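Local coordinates for protein dTDP-4-dehydrorhamnose reductase (Yersinia enterocolitica, PDB 5U9C) that probably reduces dTDP-4-dehydro-beta-L-rhamnose to dTDP-beta-L-rhamnose with NADPH, the closing step of dTDP-L-rhamnose biosynthesis, at residues 185-190 with 224-229. Numbering follows the deposited sequence.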
ATOM      1  N   ALA D 185       8.761  13.518 -25.361  1.00 27.34           N
ATOM      2  CA  ALA D 185       8.157  12.211 -25.178  1.00 25.87           C
ATOM      3  C   ALA D 185       8.322  11.787 -23.708  1.00 25.79           C
ATOM      4  O   ALA D 185       9.389  11.954 -23.117  1.00 25.27           O
ATOM      5  CB  ALA D 185       8.801  11.180 -26.105  1.00 26.61           C
ATOM      6  N   VAL D 186       7.256  11.241 -23.148  1.00 24.28           N
ATOM      7  CA  VAL D 186       7.225  10.837 -21.756  1.00 24.53           C
ATOM      8  C   VAL D 186       8.211   9.694 -21.481  1.00 24.67           C
ATOM      9  O   VAL D 186       8.177   8.662 -22.150  1.00 24.27           O
ATOM     10  CB  VAL D 186       5.786  10.466 -21.340  1.00 24.31           C
ATOM     11  CG1 VAL D 186       5.736   9.953 -19.915  1.00 24.97           C
ATOM     12  CG2 VAL D 186       4.872  11.679 -21.496  1.00 24.55           C
ATOM     13  N   SER D 187       9.091   9.902 -20.504  1.00 24.75           N
ATOM     14  CA  SER D 187      10.100   8.918 -20.142  1.00 27.32           C
ATOM     15  C   SER D 187       9.797   8.083 -18.887  1.00 28.72           C
ATOM     16  O   SER D 187      10.469   7.079 -18.649  1.00 28.87           O
ATOM     17  CB  SER D 187      11.437   9.620 -19.920  1.00 28.65           C
ATOM     18  OG  SER D 187      11.363  10.507 -18.822  1.00 31.83           O
ATOM     19  N   ASP D 188       8.788   8.473 -18.116  1.00 30.42           N
ATOM     20  CA  ASP D 188       8.525   7.828 -16.817  1.00 32.50           C
ATOM     21  C   ASP D 188       7.248   6.984 -16.699  1.00 32.34           C
ATOM     22  O   ASP D 188       6.732   6.810 -15.600  1.00 34.24           O
ATOM     23  CB  ASP D 188       8.607   8.885 -15.694  1.00 35.34           C
ATOM     24  CG  ASP D 188       7.522   9.957 -15.793  1.00 35.18           C
ATOM     25  OD1 ASP D 188       6.619   9.843 -16.649  1.00 34.35           O
ATOM     26  OD2 ASP D 188       7.553  10.906 -14.969  1.00 38.42           O
ATOM     27  N   ARG D 189       6.757   6.490 -17.831  1.00 30.22           N
ATOM     28  CA  ARG D 189       5.627   5.551 -17.898  1.00 32.26           C
ATOM     29  C   ARG D 189       6.076   4.492 -18.925  1.00 29.50           C
ATOM     30  O   ARG D 189       6.465   4.833 -20.040  1.00 29.86           O
ATOM     31  CB  ARG D 189       4.319   6.217 -18.322  1.00 33.58           C
ATOM     32  CG  ARG D 189       3.808   7.281 -17.354  1.00 38.35           C
ATOM     33  CD  ARG D 189       3.358   6.702 -16.009  1.00 41.25           C
ATOM     34  NE  ARG D 189       2.859   7.705 -15.054  1.00 43.76           N
ATOM     35  CZ  ARG D 189       3.598   8.372 -14.162  1.00 46.95           C
ATOM     36  NH1 ARG D 189       4.927   8.208 -14.073  1.00 46.52           N
ATOM     37  NH2 ARG D 189       3.001   9.246 -13.356  1.00 50.10           N
ATOM     38  N   LEU D 190       6.068   3.225 -18.524  1.00 27.69           N
ATOM     39  CA  LEU D 190       6.539   2.144 -19.376  1.00 26.18           C
ATOM     40  C   LEU D 190       5.403   1.245 -19.868  1.00 25.31           C
ATOM     41  O   LEU D 190       4.330   1.169 -19.250  1.00 24.03           O
ATOM     42  CB  LEU D 190       7.545   1.293 -18.604  1.00 27.22           C
ATOM     43  CG  LEU D 190       8.728   2.022 -17.946  1.00 29.33           C
ATOM     44  CD1 LEU D 190       9.515   1.091 -17.028  1.00 30.22           C
ATOM     45  CD2 LEU D 190       9.610   2.597 -19.018  1.00 29.59           C
ATOM     46  N   SER D 224       9.610   3.011 -22.679  1.00 24.83           N
ATOM     47  CA  SER D 224       8.817   4.252 -22.537  1.00 24.91           C
ATOM     48  C   SER D 224       8.538   4.806 -23.907  1.00 24.78           C
ATOM     49  O   SER D 224       9.170   4.381 -24.894  1.00 24.85           O
ATOM     50  CB  SER D 224       9.595   5.319 -21.753  1.00 24.46           C
ATOM     51  OG  SER D 224      10.745   5.763 -22.475  1.00 25.01           O
ATOM     52  N   ARG D 225       7.637   5.783 -23.969  1.00 24.54           N
ATOM     53  CA  ARG D 225       7.352   6.471 -25.230  1.00 26.55           C
ATOM     54  C   ARG D 225       8.604   7.189 -25.693  1.00 25.83           C
ATOM     55  O   ARG D 225       8.823   7.332 -26.889  1.00 25.00           O
ATOM     56  CB  ARG D 225       6.228   7.479 -25.081  1.00 29.34           C
ATOM     57  CG  ARG D 225       4.883   6.900 -24.687  1.00 32.65           C
ATOM     58  CD  ARG D 225       4.359   5.920 -25.704  1.00 38.89           C
ATOM     59  NE  ARG D 225       2.951   5.608 -25.443  1.00 43.76           N
ATOM     60  CZ  ARG D 225       2.161   4.933 -26.270  1.00 45.84           C
ATOM     61  NH1 ARG D 225       2.615   4.484 -27.454  1.00 47.42           N
ATOM     62  NH2 ARG D 225       0.896   4.721 -25.914  1.00 47.77           N
ATOM     63  N   PHE D 226       9.418   7.653 -24.740  1.00 24.87           N
ATOM     64  CA  PHE D 226      10.677   8.306 -25.067  1.00 26.32           C
ATOM     65  C   PHE D 226      11.604   7.360 -25.824  1.00 26.07           C
ATOM     66  O   PHE D 226      12.231   7.757 -26.815  1.00 25.12           O
ATOM     67  CB  PHE D 226      11.368   8.849 -23.799  1.00 26.63           C
ATOM     68  CG  PHE D 226      12.762   9.347 -24.036  1.00 27.68           C
ATOM     69  CD1 PHE D 226      12.981  10.517 -24.770  1.00 28.66           C
ATOM     70  CD2 PHE D 226      13.863   8.664 -23.516  1.00 28.92           C
ATOM     71  CE1 PHE D 226      14.277  10.982 -24.993  1.00 30.55           C
ATOM     72  CE2 PHE D 226      15.160   9.120 -23.735  1.00 31.02           C
ATOM     73  CZ  PHE D 226      15.373  10.287 -24.477  1.00 31.64           C
ATOM     74  N   ASP D 227      11.693   6.113 -25.350  1.00 27.42           N
ATOM     75  CA  ASP D 227      12.516   5.079 -26.008  1.00 27.32           C
ATOM     76  C   ASP D 227      12.017   4.857 -27.438  1.00 26.49           C
ATOM     77  O   ASP D 227      12.808   4.734 -28.380  1.00 25.93           O
ATOM     78  CB  ASP D 227      12.439   3.729 -25.274  1.00 28.47           C
ATOM     79  CG  ASP D 227      13.075   3.755 -23.910  1.00 29.65           C
ATOM     80  OD1 ASP D 227      14.122   4.400 -23.726  1.00 31.93           O
ATOM     81  OD2 ASP D 227      12.533   3.082 -23.009  1.00 31.88           O
ATOM     82  N   ILE D 228      10.702   4.790 -27.587  1.00 24.32           N
ATOM     83  CA  ILE D 228      10.087   4.580 -28.899  1.00 24.72           C
ATOM     84  C   ILE D 228      10.369   5.780 -29.822  1.00 25.19           C
ATOM     85  O   ILE D 228      10.729   5.596 -31.003  1.00 25.99           O
ATOM     86  CB  ILE D 228       8.564   4.330 -28.757  1.00 24.03           C
ATOM     87  CG1 ILE D 228       8.331   3.008 -28.011  1.00 24.50           C
ATOM     88  CG2 ILE D 228       7.893   4.313 -30.128  1.00 24.17           C
ATOM     89  CD1 ILE D 228       6.873   2.773 -27.608  1.00 24.62           C
ATOM     90  N   ALA D 229      10.224   6.997 -29.300  1.00 24.05           N
ATOM     91  CA  ALA D 229      10.478   8.182 -30.136  1.00 25.97           C
ATOM     92  C   ALA D 229      11.933   8.202 -30.595  1.00 27.37           C
ATOM     93  O   ALA D 229      12.206   8.478 -31.761  1.00 27.85           O
ATOM     94  CB  ALA D 229      10.123   9.460 -29.401  1.00 26.55           C
TER
HETATM   95  O   HOH W   1       6.047   6.813 -21.685  1.00 28.78           O
HETATM   96  O   HOH W   2      12.608   6.247 -20.662  1.00 49.53           O
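Ser224, the N-cap residue of helix 225-235, sets its CB among the carbonyl oxygens of Val186, at the end of strand 182-186, and of Ser187 and Arg189 in the loop after it, with CB 3.6 Å from Arg189 O. Leu190 CD2 lies 3.7 Å from Ser224 N. With OG between the backbone N and the carbonyl carbon (chi1 66°), Ser224 accepts from Asp227 N, while Asp227 OD2 takes Ser224 N in return at 2.9 Å, a capping box. One water joins Ser224 OG to Ser187 O. At Arg225 the backbone N gives its hydrogen to a second water, which donates to Val186 O and Arg189 O; the side chain bends away to Trp156 (cation-pi) and Phe168, which binds (R)-malate where present; none is bound to this chain. Phe226 N makes the direct bond, 3.0 Å to Val186 O, bent to 141° at the hydrogen and approaching from above the carbonyl plane. Phe226 CG, anti to the backbone N (chi1 171°), carries the ring past Ser187 CB, which meets it obliquely, to Ile242 and Pro244. Ala185 CB packs 3.6 Å from Phe226 CA and 3.9 Å from Ala229 CB. The helix thus covers both strands of the small parallel sheet 182-186/241-245. The capping box satisfies Ser224 N and Asp227 N internally; one direct backbone bond and two bridging waters make the polar joint, Phe226 N and, through water, Arg225 N linking helix to strand end.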